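Glycerate dehydrogenase/glyoxylate reductase (Thermus thermophilus, PDB 2CUK) is a D-isomer specific 2-hydroxyacid dehydrogenase that probably reduces glyoxylate and hydroxypyruvate with a nicotinamide cofactor. Local coordinates at residues T92-A101 / T285-N296; R213-I224 / A238-G249. All blocks are in the same frame, centred on the assembly; numbering follows the deposited sequence.

Contact 1: residues T92-A101 / T285-N296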
loop_
_atom_site.group_PDB
_atom_site.type_symbol
_atom_site.label_atom_id
_atom_site.label_comp_id
_atom_site.label_asym_id
_atom_site.label_seq_id
_atom_site.Cartn_x
_atom_site.Cartn_y
_atom_site.Cartn_z
ATOM N N THR A 92 -8.113 27.995 16.591
ATOM C CA THR A 92 -8.187 26.577 16.920
ATOM C C THR A 92 -7.740 25.730 15.736
ATOM O O THR A 92 -7.583 26.236 14.624
ATOM C CB THR A 92 -9.628 26.159 17.293
ATOM O OG1 THR A 92 -10.495 26.373 16.171
ATOM C CG2 THR A 92 -10.128 26.974 18.478
ATOM N N HIS A 93 -7.534 24.440 15.984
ATOM C CA HIS A 93 -7.126 23.521 14.933
ATOM C C HIS A 93 -7.784 22.162 15.151
ATOM O O HIS A 93 -8.638 22.017 16.023
ATOM C CB HIS A 93 -5.597 23.381 14.886
ATOM C CG HIS A 93 -4.993 22.805 16.130
ATOM N ND1 HIS A 93 -3.816 22.089 16.118
ATOM C CD2 HIS A 93 -5.389 22.857 17.424
ATOM C CE1 HIS A 93 -3.512 21.723 17.350
ATOM N NE2 HIS A 93 -4.450 22.177 18.162
ATOM N N THR A 94 -7.386 21.166 14.369
ATOM C CA THR A 94 -7.978 19.835 14.481
ATOM C C THR A 94 -6.947 18.744 14.792
ATOM O O THR A 94 -6.663 17.894 13.951
ATOM C CB THR A 94 -8.712 19.468 13.173
ATOM O OG1 THR A 94 -7.763 19.368 12.100
ATOM C CG2 THR A 94 -9.745 20.540 12.826
ATOM N N PRO A 95 -6.387 18.749 16.013
ATOM C CA PRO A 95 -5.388 17.755 16.422
ATOM C C PRO A 95 -5.956 16.355 16.650
ATOM O O PRO A 95 -7.116 16.205 17.046
ATOM C CB PRO A 95 -4.821 18.357 17.701
ATOM C CG PRO A 95 -6.033 19.008 18.305
ATOM C CD PRO A 95 -6.654 19.701 17.107
ATOM N N GLY A 96 -5.128 15.343 16.391
ATOM C CA GLY A 96 -5.523 13.957 16.581
ATOM C C GLY A 96 -6.239 13.277 15.423
ATOM O O GLY A 96 -5.924 12.142 15.060
ATOM N N VAL A 97 -7.200 13.982 14.842
ATOM C CA VAL A 97 -8.029 13.487 13.748
ATOM C C VAL A 97 -7.383 12.835 12.519
ATOM O O VAL A 97 -7.905 11.844 12.000
ATOM C CB VAL A 97 -8.958 14.622 13.260
ATOM C CG1 VAL A 97 -9.812 14.149 12.096
ATOM C CG2 VAL A 97 -9.837 15.095 14.419
ATOM N N LEU A 98 -6.263 13.369 12.045
ATOM C CA LEU A 98 -5.637 12.812 10.846
ATOM C C LEU A 98 -4.434 11.900 11.073
ATOM O O LEU A 98 -3.724 11.562 10.123
ATOM C CB LEU A 98 -5.241 13.954 9.902
ATOM C CG LEU A 98 -4.381 15.090 10.471
ATOM C CD1 LEU A 98 -3.009 14.579 10.855
ATOM C CD2 LEU A 98 -4.253 16.195 9.427
ATOM N N THR A 99 -4.217 11.486 12.317
ATOM C CA THR A 99 -3.078 10.635 12.654
ATOM C C THR A 99 -3.058 9.288 11.930
ATOM O O THR A 99 -2.115 8.985 11.194
ATOM C CB THR A 99 -3.019 10.377 14.176
ATOM O OG1 THR A 99 -2.975 11.633 14.869
ATOM C CG2 THR A 99 -1.782 9.574 14.531
ATOM N N GLU A 100 -4.098 8.487 12.144
ATOM C CA GLU A 100 -4.208 7.168 11.530
ATOM C C GLU A 100 -4.170 7.198 10.010
ATOM O O GLU A 100 -3.539 6.345 9.378
ATOM C CB GLU A 100 -5.498 6.489 11.985
ATOM C CG GLU A 100 -5.562 6.237 13.481
ATOM C CD GLU A 100 -4.438 5.342 13.952
ATOM O OE1 GLU A 100 -4.277 4.244 13.378
ATOM O OE2 GLU A 100 -3.719 5.733 14.895
ATOM N N ALA A 101 -4.858 8.173 9.426
ATOM C CA ALA A 101 -4.916 8.312 7.973
ATOM C C ALA A 101 -3.532 8.597 7.390
ATOM O O ALA A 101 -3.137 8.018 6.377
ATOM C CB ALA A 101 -5.888 9.437 7.600
ATOM N N THR A 285 -11.903 10.816 7.799
ATOM C CA THR A 285 -10.960 11.726 8.442
ATOM C C THR A 285 -11.279 13.174 8.062
ATOM O O THR A 285 -11.341 14.055 8.928
ATOM C CB THR A 285 -9.504 11.386 8.035
ATOM O OG1 THR A 285 -9.152 10.109 8.581
ATOM C CG2 THR A 285 -8.529 12.444 8.554
ATOM N N ARG A 286 -11.500 13.418 6.773
ATOM C CA ARG A 286 -11.806 14.767 6.308
ATOM C C ARG A 286 -13.162 15.275 6.826
ATOM O O ARG A 286 -13.327 16.474 7.078
ATOM C CB ARG A 286 -11.748 14.828 4.774
ATOM C CG ARG A 286 -10.317 14.736 4.196
ATOM C CD ARG A 286 -9.490 15.984 4.501
ATOM N NE ARG A 286 -8.086 15.851 4.093
ATOM C CZ ARG A 286 -7.656 15.858 2.832
ATOM N NH1 ARG A 286 -8.516 15.994 1.830
ATOM N NH2 ARG A 286 -6.361 15.719 2.570
ATOM N N GLU A 287 -14.124 14.372 6.997
ATOM C CA GLU A 287 -15.432 14.768 7.511
ATOM C C GLU A 287 -15.281 15.059 9.000
ATOM O O GLU A 287 -15.882 15.994 9.529
ATOM C CB GLU A 287 -16.463 13.655 7.297
ATOM C CG GLU A 287 -16.637 13.245 5.838
ATOM C CD GLU A 287 -17.749 12.224 5.632
ATOM O OE1 GLU A 287 -17.961 11.380 6.525
ATOM O OE2 GLU A 287 -18.403 12.253 4.568
ATOM N N ARG A 288 -14.461 14.254 9.667
ATOM C CA ARG A 288 -14.205 14.417 11.090
ATOM C C ARG A 288 -13.502 15.751 11.336
ATOM O O ARG A 288 -13.800 16.450 12.304
ATOM C CB ARG A 288 -13.355 13.245 11.601
ATOM C CG ARG A 288 -12.950 13.332 13.068
ATOM C CD ARG A 288 -14.152 13.455 13.991
ATOM N NE ARG A 288 -13.738 13.584 15.386
ATOM C CZ ARG A 288 -14.520 14.035 16.361
ATOM N NH1 ARG A 288 -15.767 14.406 16.098
ATOM N NH2 ARG A 288 -14.051 14.127 17.598
ATOM N N MET A 289 -12.576 16.108 10.453
ATOM C CA MET A 289 -11.866 17.372 10.576
ATOM C C MET A 289 -12.862 18.526 10.516
ATOM O O MET A 289 -12.703 19.530 11.209
ATOM C CB MET A 289 -10.830 17.516 9.457
ATOM C CG MET A 289 -9.548 16.717 9.694
ATOM S SD MET A 289 -8.408 16.741 8.292
ATOM C CE MET A 289 -8.041 18.510 8.170
ATOM N N ALA A 290 -13.888 18.372 9.682
ATOM C CA ALA A 290 -14.915 19.397 9.532
ATOM C C ALA A 290 -15.726 19.523 10.821
ATOM O O ALA A 290 -16.016 20.631 11.266
ATOM C CB ALA A 290 -15.836 19.053 8.360
ATOM N N GLU A 291 -16.086 18.388 11.416
ATOM C CA GLU A 291 -16.855 18.384 12.656
ATOM C C GLU A 291 -16.094 19.090 13.774
ATOM O O GLU A 291 -16.672 19.860 14.539
ATOM C CB GLU A 291 -17.154 16.953 13.114
ATOM C CG GLU A 291 -17.804 16.057 12.082
ATOM C CD GLU A 291 -18.073 14.663 12.626
ATOM O OE1 GLU A 291 -17.170 14.079 13.271
ATOM O OE2 GLU A 291 -19.187 14.148 12.405
ATOM N N VAL A 292 -14.797 18.809 13.871
ATOM C CA VAL A 292 -13.961 19.406 14.906
ATOM C C VAL A 292 -13.798 20.911 14.710
ATOM O O VAL A 292 -13.842 21.675 15.676
ATOM C CB VAL A 292 -12.574 18.721 14.956
ATOM C CG1 VAL A 292 -11.673 19.419 15.961
ATOM C CG2 VAL A 292 -12.743 17.252 15.346
ATOM N N ALA A 293 -13.607 21.344 13.466
ATOM C CA ALA A 293 -13.466 22.771 13.195
ATOM C C ALA A 293 -14.789 23.466 13.538
ATOM O O ALA A 293 -14.804 24.529 14.155
ATOM C CB ALA A 293 -13.114 22.998 11.732
ATOM N N VAL A 294 -15.897 22.851 13.138
ATOM C CA VAL A 294 -17.217 23.408 13.415
ATOM C C VAL A 294 -17.453 23.521 14.920
ATOM O O VAL A 294 -17.949 24.541 15.402
ATOM C CB VAL A 294 -18.323 22.536 12.774
ATOM C CG1 VAL A 294 -19.687 22.868 13.375
ATOM C CG2 VAL A 294 -18.342 22.771 11.277
ATOM N N GLU A 295 -17.095 22.477 15.661
ATOM C CA GLU A 295 -17.265 22.478 17.112
ATOM C C GLU A 295 -16.511 23.654 17.729
ATOM O O GLU A 295 -17.080 24.442 18.488
ATOM C CB GLU A 295 -16.745 21.169 17.709
ATOM C CG GLU A 295 -16.890 21.076 19.221
ATOM C CD GLU A 295 -18.339 21.136 19.678
ATOM O OE1 GLU A 295 -19.131 20.265 19.255
ATOM O OE2 GLU A 295 -18.689 22.051 20.459
ATOM N N ASN A 296 -15.226 23.764 17.402
ATOM C CA ASN A 296 -14.399 24.847 17.917
ATOM C C ASN A 296 -14.991 26.221 17.593
ATOM O O ASN A 296 -15.077 27.086 18.466
ATOM C CB ASN A 296 -12.978 24.745 17.345
ATOM C CG ASN A 296 -12.114 23.747 18.100
ATOM O OD1 ASN A 296 -11.630 24.030 19.200
ATOM N ND2 ASN A 296 -11.925 22.566 17.518
HETATM O O HOH W 1 -7.150 9.588 10.628
#
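Val97 meets helix 283-301 with both of its methyls, and the two do different work. CG1, placed anti to the backbone N (chi1 179°), enters the groove between successive turns, 3.4 Å from Arg288 CG and 3.5 Å from Met289 CG. CG2 lies instead against Val292, 3.7 Å from its CG2, the two valines sliding past each other in opposite directions. The same Val292 methyl sits over the centre of one face of the Arg288 guanidinium, whose NH1 forms a salt bridge with Glu291 OE1 one turn along the helix.

Thr94 turns its methyl, not its hydroxyl, to the helix backbone: CG2 is 3.5 Å from Met289 O and also touches Val292 CG1. The Met289 side chain crosses Thr94 at about a right angle, bringing CG and CE near OG1, and also touches Tyr72. Near the start of helix 99-114, Thr285 sets its CG2 3.7 Å from Leu98 CA. Its OG1 reaches a water that donates to Val97 O and accepts from Ala101 N, which ties the two helices through one bridging molecule.

At the far end, Asn296 CB lies 3.2 Å from Thr92 OG1, and Asn296 OD1 lies 3.4 Å from Thr92 CG2. The Asn296 amide is held at both ends, ND2 donating to Val292 O from above the carbonyl plane and OD1 accepting from Asn308 N. Replacing it with alanine is likely to leave Asn308 N without this acceptor and open a gap beside that methyl.

These contacts lay the loop after edge strand 90-92 along the C-terminal helix, beside the second subunit, whose Asp141 accepts from Thr285 N. The direct contacts between the segments are van der Waals ones, mostly aliphatic, and one water bridge supplements them.

Contact 2: residues R213-I224 / A238-G249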
loop_
_atom_site.group_PDB
_atom_site.type_symbol
_atom_site.label_atom_id
_atom_site.label_comp_id
_atom_site.label_asym_id
_atom_site.label_seq_id
_atom_site.Cartn_x
_atom_site.Cartn_y
_atom_site.Cartn_z
ATOM N N ARG A 213 22.009 16.918 0.993
ATOM C CA ARG A 213 22.863 16.045 0.201
ATOM C C ARG A 213 23.740 15.128 1.050
ATOM O O ARG A 213 23.864 13.939 0.752
ATOM C CB ARG A 213 23.733 16.889 -0.745
ATOM C CG ARG A 213 24.655 16.073 -1.640
ATOM C CD ARG A 213 25.353 16.940 -2.695
ATOM N NE ARG A 213 24.418 17.449 -3.699
ATOM C CZ ARG A 213 23.790 18.619 -3.627
ATOM N NH1 ARG A 213 23.996 19.429 -2.595
ATOM N NH2 ARG A 213 22.940 18.972 -4.582
ATOM N N GLU A 214 24.341 15.667 2.108
ATOM C CA GLU A 214 25.209 14.864 2.970
ATOM C C GLU A 214 24.467 13.774 3.732
ATOM O O GLU A 214 24.958 12.653 3.852
ATOM C CB GLU A 214 25.961 15.752 3.967
ATOM C CG GLU A 214 25.375 17.135 4.119
ATOM C CD GLU A 214 25.616 18.008 2.897
ATOM O OE1 GLU A 214 24.892 19.014 2.738
ATOM O OE2 GLU A 214 26.534 17.692 2.106
ATOM N N ARG A 215 23.286 14.093 4.246
ATOM C CA ARG A 215 22.525 13.104 4.991
ATOM C C ARG A 215 21.908 12.032 4.093
ATOM O O ARG A 215 21.826 10.868 4.484
ATOM C CB ARG A 215 21.448 13.790 5.836
ATOM C CG ARG A 215 22.032 14.666 6.936
ATOM C CD ARG A 215 21.077 14.849 8.094
ATOM N NE ARG A 215 21.709 15.578 9.192
ATOM C CZ ARG A 215 21.797 16.902 9.269
ATOM N NH1 ARG A 215 21.288 17.668 8.313
ATOM N NH2 ARG A 215 22.413 17.460 10.301
ATOM N N LEU A 216 21.491 12.418 2.887
ATOM C CA LEU A 216 20.899 11.468 1.952
ATOM C C LEU A 216 21.924 10.418 1.542
ATOM O O LEU A 216 21.618 9.226 1.486
ATOM C CB LEU A 216 20.362 12.193 0.711
ATOM C CG LEU A 216 19.081 13.015 0.916
ATOM C CD1 LEU A 216 18.820 13.879 -0.304
ATOM C CD2 LEU A 216 17.902 12.077 1.173
ATOM N N PHE A 217 23.146 10.860 1.258
ATOM C CA PHE A 217 24.200 9.933 0.872
ATOM C C PHE A 217 24.821 9.246 2.084
ATOM O O PHE A 217 25.659 8.360 1.941
ATOM C CB PHE A 217 25.260 10.660 0.043
ATOM C CG PHE A 217 24.847 10.887 -1.384
ATOM C CD1 PHE A 217 24.866 9.838 -2.297
ATOM C CD2 PHE A 217 24.416 12.138 -1.809
ATOM C CE1 PHE A 217 24.459 10.028 -3.621
ATOM C CE2 PHE A 217 24.004 12.345 -3.132
ATOM C CZ PHE A 217 24.027 11.286 -4.041
ATOM N N ALA A 218 24.397 9.647 3.281
ATOM C CA ALA A 218 24.889 9.026 4.506
ATOM C C ALA A 218 23.997 7.817 4.773
ATOM O O ALA A 218 24.368 6.901 5.502
ATOM C CB ALA A 218 24.821 10.002 5.677
ATOM N N MET A 219 22.804 7.825 4.184
ATOM C CA MET A 219 21.884 6.706 4.344
ATOM C C MET A 219 22.519 5.494 3.657
ATOM O O MET A 219 23.373 5.652 2.783
ATOM C CB MET A 219 20.528 7.050 3.712
ATOM C CG MET A 219 19.728 8.071 4.519
ATOM S SD MET A 219 18.157 8.558 3.764
ATOM C CE MET A 219 17.326 6.933 3.636
ATOM N N LYS A 220 22.131 4.286 4.041
ATOM C CA LYS A 220 22.787 3.162 3.385
ATOM C C LYS A 220 22.356 2.994 1.927
ATOM O O LYS A 220 21.273 3.379 1.521
ATOM C CB LYS A 220 22.698 1.819 4.194
ATOM C CG LYS A 220 21.280 1.346 4.569
ATOM C CD LYS A 220 21.211 0.646 5.962
ATOM C CE LYS A 220 21.144 -0.893 5.859
ATOM N NZ LYS A 220 21.193 -1.541 7.178
ATOM N N ARG A 221 23.284 2.482 1.120
ATOM C CA ARG A 221 23.000 2.278 -0.297
ATOM C C ARG A 221 21.908 1.215 -0.287
ATOM O O ARG A 221 22.024 0.206 0.413
ATOM C CB ARG A 221 24.240 1.766 -1.048
ATOM C CG ARG A 221 24.025 1.608 -2.562
ATOM C CD ARG A 221 25.253 1.032 -3.275
ATOM N NE ARG A 221 24.980 0.761 -4.687
ATOM C CZ ARG A 221 25.137 1.635 -5.682
ATOM N NH1 ARG A 221 25.581 2.864 -5.446
ATOM N NH2 ARG A 221 24.824 1.279 -6.923
ATOM N N GLY A 222 20.839 1.453 -1.040
ATOM C CA GLY A 222 19.742 0.504 -1.060
ATOM C C GLY A 222 18.671 0.828 -0.028
ATOM O O GLY A 222 17.770 0.023 0.208
ATOM N N ALA A 223 18.764 2.004 0.589
ATOM C CA ALA A 223 17.785 2.424 1.589
ATOM C C ALA A 223 16.606 3.130 0.922
ATOM O O ALA A 223 16.690 3.531 -0.233
ATOM C CB ALA A 223 18.436 3.360 2.605
ATOM N N ILE A 224 15.509 3.267 1.661
ATOM C CA ILE A 224 14.313 3.941 1.167
ATOM C C ILE A 224 14.009 5.154 2.048
ATOM O O ILE A 224 14.098 5.075 3.273
ATOM C CB ILE A 224 13.070 3.023 1.217
ATOM C CG1 ILE A 224 13.239 1.846 0.253
ATOM C CG2 ILE A 224 11.820 3.833 0.866
ATOM C CD1 ILE A 224 12.120 0.815 0.356
ATOM N N ALA A 238 18.852 17.240 -4.296
ATOM C CA ALA A 238 19.779 16.236 -3.784
ATOM C C ALA A 238 19.146 14.847 -3.795
ATOM O O ALA A 238 19.827 13.854 -4.041
ATOM C CB ALA A 238 20.220 16.603 -2.366
ATOM N N LEU A 239 17.845 14.774 -3.529
ATOM C CA LEU A 239 17.158 13.489 -3.533
ATOM C C LEU A 239 17.235 12.873 -4.932
ATOM O O LEU A 239 17.451 11.670 -5.074
ATOM C CB LEU A 239 15.695 13.654 -3.114
ATOM C CG LEU A 239 14.888 12.348 -3.093
ATOM C CD1 LEU A 239 15.535 11.346 -2.139
ATOM C CD2 LEU A 239 13.453 12.646 -2.657
ATOM N N VAL A 240 17.055 13.701 -5.961
ATOM C CA VAL A 240 17.138 13.228 -7.341
ATOM C C VAL A 240 18.506 12.588 -7.571
ATOM O O VAL A 240 18.616 11.516 -8.160
ATOM C CB VAL A 240 16.968 14.390 -8.357
ATOM C CG1 VAL A 240 17.333 13.903 -9.764
ATOM C CG2 VAL A 240 15.532 14.902 -8.338
ATOM N N GLU A 241 19.548 13.260 -7.095
ATOM C CA GLU A 241 20.911 12.757 -7.232
ATOM C C GLU A 241 21.074 11.378 -6.588
ATOM O O GLU A 241 21.608 10.457 -7.203
ATOM C CB GLU A 241 21.891 13.736 -6.585
ATOM C CG GLU A 241 21.961 15.097 -7.269
ATOM C CD GLU A 241 22.822 16.099 -6.505
ATOM O OE1 GLU A 241 23.680 15.667 -5.704
ATOM O OE2 GLU A 241 22.652 17.318 -6.712
ATOM N N ALA A 242 20.598 11.254 -5.351
ATOM C CA ALA A 242 20.695 10.020 -4.575
ATOM C C ALA A 242 19.865 8.871 -5.121
ATOM O O ALA A 242 20.171 7.702 -4.869
ATOM C CB ALA A 242 20.294 10.293 -3.114
ATOM N N LEU A 243 18.816 9.197 -5.866
ATOM C CA LEU A 243 17.941 8.171 -6.422
ATOM C C LEU A 243 18.476 7.520 -7.685
ATOM O O LEU A 243 17.993 6.465 -8.090
ATOM C CB LEU A 243 16.554 8.756 -6.707
ATOM C CG LEU A 243 15.662 8.992 -5.483
ATOM C CD1 LEU A 243 14.425 9.746 -5.897
ATOM C CD2 LEU A 243 15.286 7.659 -4.860
ATOM N N ARG A 244 19.478 8.128 -8.307
ATOM C CA ARG A 244 20.007 7.553 -9.535
ATOM C C ARG A 244 20.706 6.216 -9.331
ATOM O O ARG A 244 20.706 5.380 -10.230
ATOM C CB ARG A 244 20.926 8.554 -10.243
ATOM C CG ARG A 244 20.165 9.775 -10.747
ATOM C CD ARG A 244 20.962 10.604 -11.737
ATOM N NE ARG A 244 20.276 11.857 -12.066
ATOM C CZ ARG A 244 19.141 11.941 -12.754
ATOM N NH1 ARG A 244 18.545 10.843 -13.202
ATOM N NH2 ARG A 244 18.597 13.128 -12.992
ATOM N N GLY A 245 21.274 5.993 -8.146
ATOM C CA GLY A 245 21.948 4.729 -7.896
ATOM C C GLY A 245 22.226 4.376 -6.440
ATOM O O GLY A 245 22.451 3.209 -6.114
ATOM N N HIS A 246 22.211 5.369 -5.560
ATOM C CA HIS A 246 22.479 5.125 -4.146
ATOM C C HIS A 246 21.268 4.563 -3.394
ATOM O O HIS A 246 21.329 3.465 -2.839
ATOM C CB HIS A 246 22.955 6.417 -3.474
ATOM C CG HIS A 246 23.323 6.244 -2.036
ATOM N ND1 HIS A 246 24.321 5.389 -1.621
ATOM C CD2 HIS A 246 22.810 6.799 -0.910
ATOM C CE1 HIS A 246 24.409 5.426 -0.303
ATOM N NE2 HIS A 246 23.503 6.273 0.152
ATOM N N LEU A 247 20.169 5.312 -3.383
ATOM C CA LEU A 247 18.949 4.880 -2.691
ATOM C C LEU A 247 18.117 3.897 -3.493
ATOM O O LEU A 247 18.058 3.978 -4.722
ATOM C CB LEU A 247 18.075 6.091 -2.352
ATOM C CG LEU A 247 18.648 7.076 -1.332
ATOM C CD1 LEU A 247 17.717 8.276 -1.196
ATOM C CD2 LEU A 247 18.826 6.373 0.007
ATOM N N PHE A 248 17.479 2.956 -2.799
ATOM C CA PHE A 248 16.624 1.991 -3.479
ATOM C C PHE A 248 15.467 2.791 -4.077
ATOM O O PHE A 248 15.037 2.535 -5.198
ATOM C CB PHE A 248 16.060 0.966 -2.493
ATOM C CG PHE A 248 15.148 -0.051 -3.128
ATOM C CD1 PHE A 248 15.667 -1.201 -3.711
ATOM C CD2 PHE A 248 13.771 0.148 -3.150
ATOM C CE1 PHE A 248 14.825 -2.145 -4.303
ATOM C CE2 PHE A 248 12.920 -0.786 -3.738
ATOM C CZ PHE A 248 13.446 -1.934 -4.315
ATOM N N GLY A 249 14.969 3.763 -3.313
ATOM C CA GLY A 249 13.861 4.576 -3.782
ATOM C C GLY A 249 13.314 5.539 -2.744
ATOM O O GLY A 249 13.849 5.651 -1.637
HETATM O O HOH W 2 26.421 4.523 -3.280
#
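His246 is wedged into the loop that follows helix 213-216. With CG anti to the backbone N (chi1 -177°), the imidazole reaches across so that NE2 donates to Met219 O at 2.7 Å, the carbonyl being met from above its plane and the bond bent to 139°. The Phe217 ring lies obliquely against this imidazole, planes 35° apart, and sets one of its own faces over Ala242 CB in a CH-pi contact, 4.2 Å from CB to the ring centroid. Beyond the rings, Arg213 grips Glu241 side-on: NE donates to OE1 and NH2 to OE2 at 2.7 Å, both acceptors near the guanidinium plane and the second bond nearly straight. Ala238 CB lies over one face of that guanidinium.

The chain here makes the right-handed beta-alpha-beta crossover of a Rossmann-type domain: strand 224-227, helix 236-243 and strand 249-252 follow in turn, and the two strands are parallel neighbours in the sheet. Leading into them, Gly222 N donates to His246 O at 2.7 Å, and Phe248 N to Ala223 O.

Leu216 CD1 packs on Ala238 CB at 3.7 Å, and Leu247 CD2 touches both Met219 CE and Ala223 CB, 4.0 Å from each. A water bonded to His246 ND1 also accepts from Arg221 NH1, which would limit rotation of the ring, while Gly245 O lies over one face of the Arg221 guanidinium. Farther out, Lys220 NZ forms a salt bridge with Asp195, and Asn271 ND2 donates to both Leu243 O and Phe248 O.

The two contacts lie on opposite sides of the chain's centre, their centres about 35 Å apart and nearest atoms about 16 Å apart, with contact 2 nested in the loop closed by contact 1. Contact 1 is mostly buried and joins segments far apart in sequence, beside the second subunit; contact 2 is partly buried, links near neighbours in the cofactor-domain fold, and is touched by no other protein chain of the assembly. Each has a water bridge and aliphatic contacts, but only contact 2 adds direct hydrogen bonds and a salt bridge across its segments. Helix 99-114 relates them, its start lying in contact 1 and its Val113 touching Ile224 and Phe248 of contact 2.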